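Local coordinates for putative dihydrodipicolinate synthase family protein (Coccidioides immitis, PDB 3QFE), which is of unknown function but belongs to the dihydrodipicolinate synthase family of TIM-barrel proteins, at residues 92-100 with 130-139; 264-272 with 300-311. One frame throughout, in Å; residues are numbered along the deposited sequence. Where two conformers were deposited one is given.

Contact 1 (92-100 with 130-139)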
loop_
_atom_site.group_PDB
_atom_site.type_symbol
_atom_site.label_atom_id
_atom_site.label_comp_id
_atom_site.label_asym_id
_atom_site.label_seq_id
_atom_site.Cartn_x
_atom_site.Cartn_y
_atom_site.Cartn_z
ATOM N N THR A 92 21.378 -3.865 4.554
ATOM C CA THR A 92 20.838 -3.919 5.905
ATOM C C THR A 92 21.008 -2.587 6.637
ATOM O O THR A 92 20.124 -2.160 7.376
ATOM C CB THR A 92 21.546 -5.013 6.687
ATOM O OG1 THR A 92 21.498 -6.224 5.919
ATOM C CG2 THR A 92 20.907 -5.238 8.061
ATOM N N ARG A 93 22.133 -1.917 6.410
ATOM C CA ARG A 93 22.389 -0.639 7.043
ATOM C C ARG A 93 21.337 0.402 6.637
ATOM O O ARG A 93 20.758 1.081 7.487
ATOM C CB ARG A 93 23.807 -0.169 6.707
ATOM C CG ARG A 93 24.102 1.287 7.054
ATOM C CD ARG A 93 24.740 1.449 8.423
ATOM N NE ARG A 93 25.336 2.774 8.482
ATOM C CZ ARG A 93 24.744 3.847 8.999
ATOM N NH1 ARG A 93 23.530 3.761 9.558
ATOM N NH2 ARG A 93 25.371 5.014 8.961
ATOM N N GLN A 94 21.070 0.505 5.341
ATOM C CA GLN A 94 20.062 1.440 4.843
ATOM C C GLN A 94 18.681 1.099 5.344
ATOM O O GLN A 94 17.947 1.985 5.757
ATOM C CB GLN A 94 20.054 1.452 3.330
ATOM C CG GLN A 94 21.250 2.099 2.693
ATOM C CD GLN A 94 21.354 1.712 1.244
ATOM O OE1 GLN A 94 20.885 0.631 0.842
ATOM N NE2 GLN A 94 21.986 2.567 0.446
ATOM N N VAL A 95 18.327 -0.184 5.331
ATOM C CA VAL A 95 17.030 -0.624 5.844
ATOM C C VAL A 95 16.841 -0.275 7.320
ATOM O O VAL A 95 15.789 0.251 7.682
ATOM C CB VAL A 95 16.758 -2.143 5.569
ATOM C CG1 VAL A 95 15.421 -2.613 6.231
ATOM C CG2 VAL A 95 16.710 -2.397 4.047
ATOM N N LEU A 96 17.865 -0.506 8.152
ATOM C CA LEU A 96 17.770 -0.168 9.580
ATOM C C LEU A 96 17.669 1.328 9.843
ATOM O O LEU A 96 16.937 1.762 10.727
ATOM C CB LEU A 96 18.921 -0.781 10.378
ATOM C CG LEU A 96 18.775 -2.291 10.498
ATOM C CD1 LEU A 96 20.006 -2.837 11.196
ATOM C CD2 LEU A 96 17.459 -2.712 11.219
ATOM N N GLU A 97 18.394 2.124 9.069
ATOM C CA GLU A 97 18.265 3.571 9.167
ATOM C C GLU A 97 16.824 4.025 8.820
ATOM O O GLU A 97 16.207 4.780 9.595
ATOM C CB GLU A 97 19.321 4.249 8.284
ATOM C CG GLU A 97 19.196 5.759 8.189
ATOM C CD GLU A 97 20.364 6.381 7.424
ATOM O OE1 GLU A 97 20.268 6.561 6.169
ATOM O OE2 GLU A 97 21.378 6.666 8.087
ATOM N N HIS A 98 16.280 3.540 7.692
ATOM C CA HIS A 98 14.880 3.814 7.354
ATOM C C HIS A 98 13.924 3.359 8.436
ATOM O O HIS A 98 13.010 4.106 8.808
ATOM C CB HIS A 98 14.467 3.127 6.062
ATOM C CG HIS A 98 15.133 3.675 4.846
ATOM N ND1 HIS A 98 15.194 2.978 3.660
ATOM C CD2 HIS A 98 15.759 4.857 4.626
ATOM C CE1 HIS A 98 15.825 3.711 2.758
ATOM N NE2 HIS A 98 16.200 4.843 3.327
ATOM N N ILE A 99 14.120 2.137 8.942
ATOM C CA ILE A 99 13.252 1.659 10.004
ATOM C C ILE A 99 13.281 2.572 11.240
ATOM O O ILE A 99 12.229 2.988 11.720
ATOM C CB ILE A 99 13.558 0.191 10.394
ATOM C CG1 ILE A 99 13.129 -0.769 9.259
ATOM C CG2 ILE A 99 12.854 -0.148 11.698
ATOM C CD1 ILE A 99 13.545 -2.260 9.497
ATOM N N ASN A 100 14.480 2.900 11.728
ATOM C CA ASN A 100 14.602 3.777 12.872
ATOM C C ASN A 100 14.001 5.159 12.617
ATOM O O ASN A 100 13.356 5.724 13.496
ATOM C CB ASN A 100 16.062 3.831 13.349
ATOM C CG ASN A 100 16.448 2.580 14.127
ATOM O OD1 ASN A 100 15.784 2.213 15.102
ATOM N ND2 ASN A 100 17.488 1.903 13.685
ATOM N N PHE A 130 19.162 -11.901 6.160
ATOM C CA PHE A 130 18.703 -10.517 6.111
ATOM C C PHE A 130 17.439 -10.306 6.950
ATOM O O PHE A 130 17.413 -9.469 7.856
ATOM C CB PHE A 130 18.431 -10.125 4.669
ATOM C CG PHE A 130 17.761 -8.789 4.511
ATOM C CD1 PHE A 130 18.496 -7.620 4.580
ATOM C CD2 PHE A 130 16.403 -8.709 4.257
ATOM C CE1 PHE A 130 17.885 -6.373 4.408
ATOM C CE2 PHE A 130 15.778 -7.483 4.090
ATOM C CZ PHE A 130 16.519 -6.304 4.161
ATOM N N PHE A 131 16.395 -11.071 6.650
ATOM C CA PHE A 131 15.159 -10.963 7.412
ATOM C C PHE A 131 15.317 -11.312 8.888
ATOM O O PHE A 131 14.732 -10.631 9.738
ATOM C CB PHE A 131 14.041 -11.759 6.769
ATOM C CG PHE A 131 13.427 -11.064 5.605
ATOM C CD1 PHE A 131 12.644 -9.940 5.791
ATOM C CD2 PHE A 131 13.630 -11.529 4.311
ATOM C CE1 PHE A 131 12.072 -9.287 4.715
ATOM C CE2 PHE A 131 13.048 -10.874 3.221
ATOM C CZ PHE A 131 12.273 -9.751 3.430
ATOM N N ASP A 132 16.101 -12.347 9.188
ATOM C CA ASP A 132 16.489 -12.651 10.578
ATOM C C ASP A 132 17.120 -11.442 11.296
ATOM O O ASP A 132 16.719 -11.073 12.397
ATOM C CB ASP A 132 17.478 -13.825 10.625
ATOM C CG ASP A 132 16.810 -15.195 10.396
ATOM O OD1 ASP A 132 15.559 -15.277 10.217
ATOM O OD2 ASP A 132 17.558 -16.208 10.398
ATOM N N ASP A 133 18.106 -10.832 10.652
ATOM C CA ASP A 133 18.813 -9.685 11.205
ATOM C C ASP A 133 17.900 -8.455 11.354
ATOM O O ASP A 133 17.921 -7.752 12.379
ATOM C CB ASP A 133 19.996 -9.375 10.307
ATOM C CG ASP A 133 21.025 -8.510 10.978
ATOM O OD1 ASP A 133 20.956 -8.332 12.213
ATOM O OD2 ASP A 133 21.907 -8.005 10.258
ATOM N N VAL A 134 17.068 -8.226 10.343
ATOM C CA VAL A 134 16.181 -7.098 10.364
ATOM C C VAL A 134 15.097 -7.192 11.438
ATOM O O VAL A 134 14.909 -6.222 12.179
ATOM C CB VAL A 134 15.612 -6.766 8.957
ATOM C CG1 VAL A 134 14.408 -5.852 9.073
ATOM C CG2 VAL A 134 16.685 -6.107 8.098
ATOM N N SER A 135 14.407 -8.342 11.541
ATOM C CA SER A 135 13.323 -8.523 12.542
ATOM C C SER A 135 13.854 -8.328 13.935
ATOM O O SER A 135 13.255 -7.663 14.760
ATOM C CB SER A 135 12.730 -9.928 12.517
ATOM O OG SER A 135 12.455 -10.352 11.209
ATOM N N CYS A 136 14.985 -8.958 14.178
ATOM C CA CYS A 136 15.650 -8.923 15.451
ATOM C C CYS A 136 16.091 -7.506 15.869
ATOM O O CYS A 136 15.981 -7.160 17.044
ATOM C CB CYS A 136 16.815 -9.921 15.401
ATOM S SG CYS A 136 18.067 -9.723 16.631
ATOM N N GLN A 137 16.564 -6.683 14.926
ATOM C CA GLN A 137 17.043 -5.330 15.266
ATOM C C GLN A 137 15.959 -4.255 15.225
ATOM O O GLN A 137 16.132 -3.176 15.814
ATOM C CB GLN A 137 18.213 -4.916 14.375
ATOM C CG GLN A 137 19.498 -5.722 14.586
ATOM C CD GLN A 137 20.699 -5.018 14.009
ATOM O OE1 GLN A 137 21.025 -3.897 14.397
ATOM N NE2 GLN A 137 21.363 -5.662 13.072
ATOM N N SER A 138 14.844 -4.560 14.551
ATOM C CA SER A 138 13.822 -3.572 14.264
ATOM C C SER A 138 12.973 -3.252 15.488
ATOM O O SER A 138 12.475 -4.152 16.163
ATOM C CB SER A 138 12.918 -4.001 13.099
ATOM O OG SER A 138 11.809 -3.109 12.976
ATOM N N PRO A 139 12.812 -1.952 15.776
ATOM C CA PRO A 139 11.947 -1.537 16.871
ATOM C C PRO A 139 10.465 -1.613 16.529
ATOM O O PRO A 139 9.633 -1.431 17.412
ATOM C CB PRO A 139 12.359 -0.085 17.134
ATOM C CG PRO A 139 13.106 0.354 15.930
ATOM C CD PRO A 139 13.679 -0.863 15.278
#

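Contact 2 (264-272 with 300-311)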
loop_
_atom_site.group_PDB
_atom_site.type_symbol
_atom_site.label_atom_id
_atom_site.label_comp_id
_atom_site.label_asym_id
_atom_site.label_seq_id
_atom_site.Cartn_x
_atom_site.Cartn_y
_atom_site.Cartn_z
ATOM N N THR A 264 0.001 6.784 -14.326
ATOM C CA THR A 264 -1.427 6.706 -14.594
ATOM C C THR A 264 -2.217 6.738 -13.285
ATOM O O THR A 264 -3.214 7.454 -13.176
ATOM C CB THR A 264 -1.779 5.451 -15.437
ATOM O OG1 THR A 264 -1.126 5.540 -16.703
ATOM C CG2 THR A 264 -3.257 5.380 -15.707
ATOM N N THR A 265 -1.764 5.969 -12.303
ATOM C CA THR A 265 -2.375 5.960 -10.981
ATOM C C THR A 265 -2.368 7.355 -10.339
ATOM O O THR A 265 -3.413 7.823 -9.896
ATOM C CB THR A 265 -1.705 4.925 -10.046
ATOM O OG1 THR A 265 -1.971 3.618 -10.551
ATOM C CG2 THR A 265 -2.262 5.021 -8.592
ATOM N N LYS A 266 -1.213 8.021 -10.322
ATOM C CA LYS A 266 -1.122 9.412 -9.821
ATOM C C LYS A 266 -2.120 10.348 -10.498
ATOM O O LYS A 266 -2.752 11.166 -9.827
ATOM C CB LYS A 266 0.289 9.986 -9.959
ATOM C CG LYS A 266 1.348 9.248 -9.157
ATOM C CD LYS A 266 2.674 10.018 -9.110
ATOM C CE LYS A 266 2.549 11.172 -8.143
ATOM N NZ LYS A 266 3.813 11.888 -7.898
ATOM N N TYR A 267 -2.279 10.213 -11.814
ATOM C CA TYR A 267 -3.172 11.083 -12.578
ATOM C C TYR A 267 -4.644 10.797 -12.235
ATOM O O TYR A 267 -5.476 11.711 -12.144
ATOM C CB TYR A 267 -2.913 10.973 -14.085
ATOM C CG TYR A 267 -3.940 11.729 -14.891
ATOM C CD1 TYR A 267 -3.863 13.121 -15.030
ATOM C CD2 TYR A 267 -5.040 11.071 -15.449
ATOM C CE1 TYR A 267 -4.832 13.822 -15.736
ATOM C CE2 TYR A 267 -6.016 11.776 -16.145
ATOM C CZ TYR A 267 -5.904 13.147 -16.289
ATOM O OH TYR A 267 -6.880 13.848 -16.976
ATOM N N ALA A 268 -4.967 9.522 -12.030
ATOM C CA ALA A 268 -6.338 9.159 -11.657
ATOM C C ALA A 268 -6.660 9.748 -10.281
ATOM O O ALA A 268 -7.708 10.333 -10.083
ATOM C CB ALA A 268 -6.525 7.648 -11.680
ATOM N N ALA A 269 -5.731 9.614 -9.345
ATOM C CA ALA A 269 -5.895 10.215 -8.023
ATOM C C ALA A 269 -6.045 11.725 -8.155
ATOM O O ALA A 269 -6.874 12.325 -7.471
ATOM C CB ALA A 269 -4.721 9.873 -7.144
ATOM N N ALA A 270 -5.280 12.335 -9.067
ATOM C CA ALA A 270 -5.345 13.778 -9.253
ATOM C C ALA A 270 -6.758 14.215 -9.613
ATOM O O ALA A 270 -7.231 15.258 -9.142
ATOM C CB ALA A 270 -4.367 14.245 -10.303
ATOM N N ILE A 271 -7.450 13.450 -10.454
ATOM C CA ILE A 271 -8.708 13.976 -10.953
ATOM C C ILE A 271 -9.918 13.441 -10.228
ATOM O O ILE A 271 -11.030 13.923 -10.427
ATOM C CB ILE A 271 -8.846 13.848 -12.490
ATOM C CG1 ILE A 271 -8.742 12.384 -12.934
ATOM C CG2 ILE A 271 -7.836 14.772 -13.201
ATOM C CD1 ILE A 271 -9.515 12.122 -14.203
ATOM N N PHE A 272 -9.705 12.443 -9.381
ATOM C CA PHE A 272 -10.805 11.907 -8.610
ATOM C C PHE A 272 -10.642 12.227 -7.137
ATOM O O PHE A 272 -11.177 13.235 -6.670
ATOM C CB PHE A 272 -11.013 10.422 -8.906
ATOM C CG PHE A 272 -11.401 10.159 -10.333
ATOM C CD1 PHE A 272 -12.603 10.678 -10.854
ATOM C CD2 PHE A 272 -10.564 9.421 -11.181
ATOM C CE1 PHE A 272 -12.974 10.453 -12.204
ATOM C CE2 PHE A 272 -10.921 9.177 -12.529
ATOM C CZ PHE A 272 -12.129 9.700 -13.045
ATOM N N LYS A 300 -4.547 9.823 -20.591
ATOM C CA LYS A 300 -5.420 10.623 -19.725
ATOM C C LYS A 300 -6.875 10.501 -20.161
ATOM O O LYS A 300 -7.757 10.315 -19.319
ATOM C CB LYS A 300 -5.002 12.096 -19.694
ATOM C CG LYS A 300 -3.699 12.388 -18.932
ATOM C CD LYS A 300 -3.240 13.855 -19.122
ATOM C CE LYS A 300 -2.000 14.175 -18.263
ATOM N NZ LYS A 300 -1.249 15.401 -18.701
ATOM N N GLN A 301 -7.126 10.578 -21.469
ATOM C CA GLN A 301 -8.501 10.440 -21.976
ATOM C C GLN A 301 -9.088 9.087 -21.544
ATOM O O GLN A 301 -10.197 9.038 -21.009
ATOM C CB GLN A 301 -8.583 10.659 -23.489
ATOM N N GLU A 302 -8.305 8.014 -21.713
ATOM C CA GLU A 302 -8.685 6.644 -21.320
ATOM C C GLU A 302 -9.100 6.542 -19.834
ATOM O O GLU A 302 -10.111 5.932 -19.499
ATOM C CB GLU A 302 -7.536 5.670 -21.629
ATOM C CG GLU A 302 -7.925 4.185 -21.863
ATOM C CD GLU A 302 -6.689 3.248 -21.933
ATOM O OE1 GLU A 302 -5.911 3.316 -22.921
ATOM O OE2 GLU A 302 -6.489 2.437 -20.997
ATOM N N VAL A 303 -8.315 7.155 -18.958
ATOM C CA VAL A 303 -8.627 7.184 -17.539
ATOM C C VAL A 303 -10.013 7.769 -17.286
ATOM O O VAL A 303 -10.819 7.166 -16.580
ATOM C CB VAL A 303 -7.553 7.944 -16.757
ATOM C CG1 VAL A 303 -7.973 8.139 -15.280
ATOM C CG2 VAL A 303 -6.238 7.184 -16.843
ATOM N N ARG A 304 -10.295 8.915 -17.898
ATOM C CA ARG A 304 -11.568 9.593 -17.716
ATOM C C ARG A 304 -12.744 8.769 -18.249
ATOM O O ARG A 304 -13.797 8.716 -17.616
ATOM C CB ARG A 304 -11.542 10.988 -18.342
ATOM C CG ARG A 304 -10.365 11.843 -17.880
ATOM C CD ARG A 304 -10.475 13.311 -18.306
ATOM N NE ARG A 304 -10.341 13.484 -19.759
ATOM C CZ ARG A 304 -9.231 13.878 -20.392
ATOM N NH1 ARG A 304 -8.119 14.165 -19.721
ATOM N NH2 ARG A 304 -9.232 13.992 -21.714
ATOM N N LYS A 305 -12.563 8.107 -19.391
ATOM C CA LYS A 305 -13.643 7.305 -19.972
ATOM C C LYS A 305 -13.910 6.053 -19.135
ATOM O O LYS A 305 -15.047 5.804 -18.720
ATOM C CB LYS A 305 -13.342 6.910 -21.429
ATOM N N VAL A 306 -12.850 5.299 -18.867
ATOM C CA VAL A 306 -12.943 3.991 -18.242
ATOM C C VAL A 306 -13.304 4.034 -16.757
ATOM O O VAL A 306 -13.807 3.054 -16.216
ATOM C CB VAL A 306 -11.621 3.207 -18.463
ATOM C CG1 VAL A 306 -11.326 2.206 -17.327
ATOM C CG2 VAL A 306 -11.642 2.534 -19.828
ATOM N N MET A 307 -13.056 5.159 -16.099
ATOM C CA MET A 307 -13.334 5.271 -14.669
ATOM C C MET A 307 -14.614 6.061 -14.326
ATOM O O MET A 307 -14.983 6.150 -13.154
ATOM C CB MET A 307 -12.130 5.874 -13.950
ATOM C CG MET A 307 -10.897 5.020 -13.959
ATOM S SD MET A 307 -9.624 5.719 -12.875
ATOM C CE MET A 307 -8.261 4.617 -13.228
ATOM N N ALA A 308 -15.283 6.614 -15.343
ATOM C CA ALA A 308 -16.453 7.488 -15.160
ATOM C C ALA A 308 -17.597 6.859 -14.378
ATOM O O ALA A 308 -18.259 7.552 -13.565
ATOM C CB ALA A 308 -16.974 8.002 -16.496
ATOM N N GLU A 309 -17.829 5.564 -14.620
ATOM C CA GLU A 309 -18.925 4.851 -13.965
ATOM C C GLU A 309 -18.659 4.679 -12.466
ATOM O O GLU A 309 -19.533 4.934 -11.649
ATOM C CB GLU A 309 -19.216 3.492 -14.616
ATOM C CG GLU A 309 -20.336 2.722 -13.905
ATOM C CD GLU A 309 -20.664 1.350 -14.528
ATOM O OE1 GLU A 309 -21.863 1.034 -14.668
ATOM O OE2 GLU A 309 -19.732 0.578 -14.855
ATOM N N VAL A 310 -17.456 4.227 -12.124
ATOM C CA VAL A 310 -17.065 4.059 -10.723
ATOM C C VAL A 310 -16.961 5.419 -10.001
ATOM O O VAL A 310 -17.280 5.511 -8.825
ATOM C CB VAL A 310 -15.778 3.210 -10.612
ATOM C CG1 VAL A 310 -15.217 3.224 -9.199
ATOM C CG2 VAL A 310 -16.086 1.775 -11.026
ATOM N N ALA A 311 -16.562 6.467 -10.714
ATOM C CA ALA A 311 -16.622 7.829 -10.177
ATOM C C ALA A 311 -18.035 8.191 -9.727
ATOM O O ALA A 311 -18.211 8.759 -8.645
ATOM C CB ALA A 311 -16.104 8.862 -11.185
#

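Contact 1 (92-100 with 130-139)
The Phe130 ring turns its edge to Thr92 and Val95: Thr92 OG1 lies 3.6 Å from Phe130 CD1, near the ring plane, and Val95 CG2 meets Phe130 CZ at 3.9 Å. One face of the same ring takes CG2 of Val134, one turn further along its own helix. With CG opposite the backbone N, chi1 171° swings the Phe130 ring so that its far end comes close to helix 92-100. The Gln137 amide is a second flat group at the interface, held by a hydrogen bond from NE2 to Asp133 OD1 (2.8 Å, 166°) that comes from above the carboxylate plane. Leu96 CD1 packs against this amide, 3.5 Å from Gln137 OE1. The two helices, 92-105 and 124-137, are successive helices on the outside of a TIM barrel, and strand 109-112 between them in sequence lies beneath: Ile99 and Ser138 both touch its Val110, Phe130 its Val112. Near the C-terminal end of helix 124-137, Ile99 splits its branches, CD1 reaching Val134 CG1 at 3.7 Å while CG2 sits 3.4 Å from Ser138 OG, a hydroxyl hydrogen-bonded to Leu140 O. The same Ile99 CG2 also packs on Pro139 CD at 3.7 Å.

Contact 2 (264-272 with 300-311)
Helices 264-271 and 300-311 cross at -59° with their axes 10.3 Å apart, and their backbones come nearest where Ala268 faces Val303. Both belong to the helical region that follows the last strand of the TIM barrel, so this is helix-on-helix packing outside the barrel sheet. Val303 sits in the middle: its CG1 branch lies 3.9 Å from Ala268 CB and near the ring edges of both Tyr267 and Phe272, while CG2 turns to the methyl group of Thr264. Beside it, Met307 reaches across, setting SD 3.7 Å from Phe272 CE2 in an oblique Met-aromatic contact and its terminal CE against Ala268 CB. Ala311 CB touches the same phenyl ring at CE1 (3.7 Å), and the ring also meets that of Phe225, outside the two segments. Ile271 packs its CD1 on CG of Arg304, and its CG1 lies above one face of the Phe272 ring, near the rim. At the other end of the interface the Tyr267 ring is roofed by the extended chain of Lys300, whose CG stands over the centre of one face in a CH-pi contact, 3.6 Å from the centroid. The Lys300 chain leads on past the ring, and NZ forms long, weak ion pairs with Glu283 and Glu297. Arg304 bends at chi3 (-68°), and its NH1 donates to Tyr267 OH at 3.0 Å, with the oxygen close to the guanidinium plane and an N-H...O angle of 146°.

Contact 1 and contact 2 lie on opposite sides of the chain's centre, their own centres 38 Å apart and their nearest atoms about 18 Å apart, so they do not touch. They also follow one another along the sequence, contact 1 being complete before contact 2 begins. Contact 1 joins neighbouring helices of the barrel's outer layer, whereas contact 2 joins helices of the C-terminal region. The modelled calcium ion, at Ala315 and Ser318, is nearer to contact 2: helix 297-317 leads from residues 300-311 toward that site, and the side chain of Ala311 is about 11 Å from the ion.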